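Long-range contact in extracellular solute-binding protein family 1 (Alicyclobacillus acidocaldarius subsp. acidocaldarius, PDB 4OVJ), which probably captures a solute outside the cell for an ABC transporter, as do other family 1 extracellular solute-binding proteins: residues 92-105 against 122-134. Numbering follows the deposited sequence.
Sequences IDAYAKEGQLLNLK and SGYIDGGLYGIPN
A β-hairpin with a two-residue type I' turn, strands 124-125 and 128-129, packs I125 and Y130 against helix 92-98 of this periplasmic-binding-protein fold, while the loop after the helix grips L129. CB of A96 sits over one face of the Y130 ring, 4.1 Å from its centroid and 26° off the normal, a CH-pi contact. The L101 carbonyl O meets the ring edge at CD1 (3.3 Å). I92, its CG1 anti to the backbone N (chi1 -169°), lays CD1 against Y130 C and G131 N in van der Waals contact. I125 turns both branches to the helix: CG1 against A96 CB, CG2 against D93 OD1 (3.6 Å) and K97 CE. K97 NZ bridges to the syn lone pair of D93 OD1 (2.8 Å); D126 OD2 stays 4.0 Å from NZ, too far for a salt bridge, and lies nearer to CE. At the other end, L104 N gives L129 O a nearly straight bond (2.7 Å, 172°). N103 OD1 accepts from L129 N (3.0 Å) and, as an Asx turn, from K105 N, the two donors coming from opposite faces of the amide plane. A water links N103 ND2 to G127 O. L104 CD1 reaches I132 CG1 at 3.9 Å. L102 and I132 both make backbone hydrogen bonds to strand 293-300. Two bonds on OD1 and one on ND2 should fix the rotation of the N103 amide, so that it clasps hairpin and loop together; the D93-K97 bridge runs across the I125 side chain, and D126 probably adds a weaker attraction for the lysine.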
loop_
_atom_site.group_PDB
_atom_site.type_symbol
_atom_site.label_atom_id
_atom_site.label_comp_id
_atom_site.label_asym_id
_atom_site.label_seq_id
_atom_site.Cartn_x
_atom_site.Cartn_y
_atom_site.Cartn_z
ATOM N N ILE A 92 15.206 3.371 3.985
ATOM C CA ILE A 92 15.437 4.784 3.733
ATOM C C ILE A 92 16.036 5.488 4.960
ATOM O O ILE A 92 16.916 6.335 4.806
ATOM C CB ILE A 92 14.169 5.497 3.200
ATOM C CG1 ILE A 92 14.525 6.901 2.699
ATOM C CG2 ILE A 92 13.059 5.514 4.241
ATOM C CD1 ILE A 92 13.447 7.514 1.834
ATOM N N ASP A 93 15.599 5.114 6.167
ATOM C CA ASP A 93 16.130 5.744 7.378
ATOM C C ASP A 93 17.635 5.538 7.460
ATOM O O ASP A 93 18.385 6.486 7.741
ATOM C CB ASP A 93 15.470 5.184 8.643
ATOM C CG ASP A 93 16.060 5.772 9.921
ATOM O OD1 ASP A 93 15.700 6.916 10.269
ATOM O OD2 ASP A 93 16.877 5.083 10.587
ATOM N N ALA A 94 18.069 4.303 7.229
ATOM C CA ALA A 94 19.488 3.960 7.349
ATOM C C ALA A 94 20.334 4.764 6.363
ATOM O O ALA A 94 21.325 5.395 6.750
ATOM C CB ALA A 94 19.692 2.469 7.149
ATOM N N TYR A 95 19.924 4.767 5.091
ATOM C CA TYR A 95 20.662 5.501 4.059
ATOM C C TYR A 95 20.671 7.014 4.327
ATOM O O TYR A 95 21.697 7.674 4.161
ATOM C CB TYR A 95 20.100 5.184 2.668
ATOM C CG TYR A 95 20.612 3.866 2.130
ATOM C CD1 TYR A 95 19.968 2.677 2.417
ATOM C CD2 TYR A 95 21.765 3.808 1.365
ATOM C CE1 TYR A 95 20.440 1.462 1.931
ATOM C CE2 TYR A 95 22.247 2.600 0.887
ATOM C CZ TYR A 95 21.585 1.430 1.177
ATOM O OH TYR A 95 22.070 0.228 0.716
ATOM N N ALA A 96 19.535 7.543 4.766
ATOM C CA ALA A 96 19.386 8.972 5.038
ATOM C C ALA A 96 20.266 9.404 6.200
ATOM O O ALA A 96 20.949 10.411 6.111
ATOM C CB ALA A 96 17.935 9.314 5.340
ATOM N N LYS A 97 20.244 8.630 7.281
ATOM C CA LYS A 97 20.987 8.996 8.486
ATOM C C LYS A 97 22.490 8.918 8.292
ATOM O O LYS A 97 23.242 9.675 8.926
ATOM C CB LYS A 97 20.525 8.138 9.666
ATOM C CG LYS A 97 19.132 8.578 10.085
ATOM C CD LYS A 97 18.674 8.015 11.411
ATOM C CE LYS A 97 17.525 8.869 11.936
ATOM N NZ LYS A 97 16.545 8.087 12.726
ATOM N N GLU A 98 22.925 8.031 7.400
ATOM C CA GLU A 98 24.342 7.921 7.064
ATOM C C GLU A 98 24.796 9.076 6.190
ATOM O O GLU A 98 25.983 9.283 6.023
ATOM C CB GLU A 98 24.629 6.631 6.306
ATOM C CG GLU A 98 24.721 5.376 7.149
ATOM C CD GLU A 98 25.167 4.188 6.322
ATOM O OE1 GLU A 98 25.802 4.407 5.258
ATOM O OE2 GLU A 98 24.881 3.040 6.724
ATOM N N GLY A 99 23.858 9.809 5.598
ATOM C CA GLY A 99 24.206 10.917 4.727
ATOM C C GLY A 99 24.395 10.555 3.261
ATOM O O GLY A 99 25.026 11.286 2.514
ATOM N N GLN A 100 23.801 9.445 2.837
ATOM C CA GLN A 100 23.977 8.959 1.473
ATOM C C GLN A 100 22.913 9.496 0.497
ATOM O O GLN A 100 23.028 9.291 -0.705
ATOM C CB GLN A 100 23.942 7.430 1.447
ATOM C CG GLN A 100 24.940 6.764 2.382
ATOM C CD GLN A 100 26.385 6.998 1.997
ATOM O OE1 GLN A 100 26.690 7.764 1.101
ATOM N NE2 GLN A 100 27.287 6.320 2.685
ATOM N N LEU A 101 21.875 10.140 1.019
ATOM C CA LEU A 101 20.749 10.594 0.209
ATOM C C LEU A 101 20.616 12.111 0.210
ATOM O O LEU A 101 20.679 12.764 1.261
ATOM C CB LEU A 101 19.449 9.959 0.707
ATOM C CG LEU A 101 19.424 8.430 0.769
ATOM C CD1 LEU A 101 18.057 7.917 1.207
ATOM C CD2 LEU A 101 19.804 7.832 -0.570
ATOM N N LEU A 102 20.395 12.655 -0.985
ATOM C CA LEU A 102 20.193 14.074 -1.180
ATOM C C LEU A 102 18.876 14.519 -0.562
ATOM O O LEU A 102 17.844 13.876 -0.736
ATOM C CB LEU A 102 20.190 14.405 -2.670
ATOM C CG LEU A 102 20.233 15.871 -3.060
ATOM C CD1 LEU A 102 21.566 16.479 -2.685
ATOM C CD2 LEU A 102 20.008 15.985 -4.554
ATOM N N ASN A 103 18.917 15.625 0.163
ATOM C CA ASN A 103 17.699 16.236 0.685
ATOM C C ASN A 103 16.966 16.919 -0.463
ATOM O O ASN A 103 17.470 17.877 -1.063
ATOM C CB ASN A 103 18.018 17.231 1.809
ATOM C CG ASN A 103 16.779 17.735 2.526
ATOM O OD1 ASN A 103 15.648 17.495 2.119
ATOM N ND2 ASN A 103 17.000 18.463 3.599
ATOM N N LEU A 104 15.784 16.397 -0.772
ATOM C CA LEU A 104 14.969 16.846 -1.889
ATOM C C LEU A 104 13.974 17.927 -1.509
ATOM O O LEU A 104 13.253 18.434 -2.374
ATOM C CB LEU A 104 14.208 15.642 -2.496
ATOM C CG LEU A 104 15.053 14.409 -2.836
ATOM C CD1 LEU A 104 14.167 13.279 -3.335
ATOM C CD2 LEU A 104 16.156 14.750 -3.823
ATOM N N LYS A 105 13.927 18.294 -0.231
ATOM C CA LYS A 105 12.972 19.301 0.226
ATOM C C LYS A 105 13.216 20.598 -0.530
ATOM O O LYS A 105 14.341 21.103 -0.587
ATOM C CB LYS A 105 13.073 19.530 1.738
ATOM C CG LYS A 105 12.041 20.505 2.304
ATOM C CD LYS A 105 12.338 20.783 3.776
ATOM C CE LYS A 105 11.615 22.015 4.291
ATOM N NZ LYS A 105 10.193 21.714 4.591
ATOM N N SER A 122 6.012 10.183 4.057
ATOM C CA SER A 122 6.660 8.864 4.137
ATOM C C SER A 122 8.144 8.888 3.722
ATOM O O SER A 122 8.899 8.005 4.101
ATOM C CB SER A 122 5.883 7.807 3.344
ATOM O OG SER A 122 5.971 8.006 1.955
ATOM N N GLY A 123 8.557 9.902 2.964
ATOM C CA GLY A 123 9.951 10.037 2.540
ATOM C C GLY A 123 10.783 10.926 3.452
ATOM O O GLY A 123 11.962 11.144 3.187
ATOM N N TYR A 124 10.170 11.449 4.519
ATOM C CA TYR A 124 10.859 12.349 5.448
ATOM C C TYR A 124 11.596 11.574 6.536
ATOM O O TYR A 124 11.093 10.587 7.080
ATOM C CB TYR A 124 9.899 13.360 6.092
ATOM C CG TYR A 124 9.738 14.652 5.337
ATOM C CD1 TYR A 124 8.909 14.736 4.231
ATOM C CD2 TYR A 124 10.412 15.809 5.745
ATOM C CE1 TYR A 124 8.754 15.924 3.542
ATOM C CE2 TYR A 124 10.262 17.003 5.062
ATOM C CZ TYR A 124 9.429 17.057 3.961
ATOM O OH TYR A 124 9.284 18.233 3.274
ATOM N N ILE A 125 12.805 12.029 6.827
ATOM C CA ILE A 125 13.579 11.542 7.964
ATOM C C ILE A 125 14.133 12.800 8.637
ATOM O O ILE A 125 14.789 13.609 7.991
ATOM C CB ILE A 125 14.732 10.620 7.518
ATOM C CG1 ILE A 125 14.226 9.386 6.742
ATOM C CG2 ILE A 125 15.557 10.168 8.719
ATOM C CD1 ILE A 125 13.476 8.370 7.585
ATOM N N ASP A 126 13.837 12.989 9.921
ATOM C CA ASP A 126 14.373 14.135 10.681
ATOM C C ASP A 126 14.357 15.467 9.918
ATOM O O ASP A 126 15.382 16.158 9.837
ATOM C CB ASP A 126 15.809 13.839 11.125
ATOM C CG ASP A 126 15.907 12.635 12.043
ATOM O OD1 ASP A 126 14.913 12.313 12.727
ATOM O OD2 ASP A 126 16.992 12.015 12.078
ATOM N N GLY A 127 13.208 15.805 9.340
ATOM C CA GLY A 127 13.006 17.109 8.708
ATOM C C GLY A 127 13.459 17.249 7.264
ATOM O O GLY A 127 13.176 18.261 6.625
ATOM N N GLY A 128 14.165 16.251 6.744
ATOM C CA GLY A 128 14.614 16.266 5.350
ATOM C C GLY A 128 13.779 15.290 4.550
ATOM O O GLY A 128 13.266 14.308 5.108
ATOM N N LEU A 129 13.649 15.552 3.251
ATOM C CA LEU A 129 12.909 14.664 2.348
ATOM C C LEU A 129 13.922 13.868 1.533
ATOM O O LEU A 129 14.618 14.424 0.698
ATOM C CB LEU A 129 12.007 15.485 1.426
ATOM C CG LEU A 129 11.281 14.741 0.310
ATOM C CD1 LEU A 129 10.309 13.722 0.875
ATOM C CD2 LEU A 129 10.578 15.729 -0.617
ATOM N N TYR A 130 13.999 12.566 1.762
ATOM C CA TYR A 130 15.068 11.760 1.164
ATOM C C TYR A 130 14.638 10.771 0.089
ATOM O O TYR A 130 15.471 10.108 -0.527
ATOM C CB TYR A 130 15.857 11.076 2.277
ATOM C CG TYR A 130 16.548 12.109 3.137
ATOM C CD1 TYR A 130 17.677 12.774 2.677
ATOM C CD2 TYR A 130 16.056 12.436 4.393
ATOM C CE1 TYR A 130 18.316 13.720 3.447
ATOM C CE2 TYR A 130 16.683 13.387 5.174
ATOM C CZ TYR A 130 17.814 14.027 4.699
ATOM O OH TYR A 130 18.430 14.970 5.475
ATOM N N GLY A 131 13.343 10.677 -0.133
ATOM C CA GLY A 131 12.810 9.858 -1.202
ATOM C C GLY A 131 11.412 10.324 -1.524
ATOM O O GLY A 131 10.702 10.809 -0.657
ATOM N N ILE A 132 11.024 10.171 -2.779
ATOM C CA ILE A 132 9.664 10.474 -3.195
ATOM C C ILE A 132 8.973 9.172 -3.631
ATOM O O ILE A 132 9.495 8.438 -4.479
ATOM C CB ILE A 132 9.645 11.529 -4.300
ATOM C CG1 ILE A 132 10.336 12.813 -3.778
ATOM C CG2 ILE A 132 8.205 11.816 -4.700
ATOM C CD1 ILE A 132 10.506 13.896 -4.805
ATOM N N PRO A 133 7.821 8.855 -3.013
ATOM C CA PRO A 133 7.121 7.635 -3.396
ATOM C C PRO A 133 6.829 7.643 -4.877
ATOM O O PRO A 133 6.481 8.695 -5.429
ATOM C CB PRO A 133 5.830 7.698 -2.574
ATOM C CG PRO A 133 6.211 8.475 -1.365
ATOM C CD PRO A 133 7.139 9.531 -1.887
ATOM N N ASN A 134 7.002 6.502 -5.525
ATOM C CA ASN A 134 6.815 6.431 -6.969
ATOM C C ASN A 134 5.486 5.794 -7.387
ATOM O O ASN A 134 5.069 5.918 -8.533
ATOM C CB ASN A 134 8.015 5.766 -7.659
ATOM C CG ASN A 134 8.262 4.337 -7.221
ATOM O OD1 ASN A 134 7.400 3.672 -6.644
ATOM N ND2 ASN A 134 9.473 3.847 -7.499
HETATM O O HOH W 1 17.201 11.584 -2.117
HETATM O O HOH W 2 15.198 19.772 5.426
#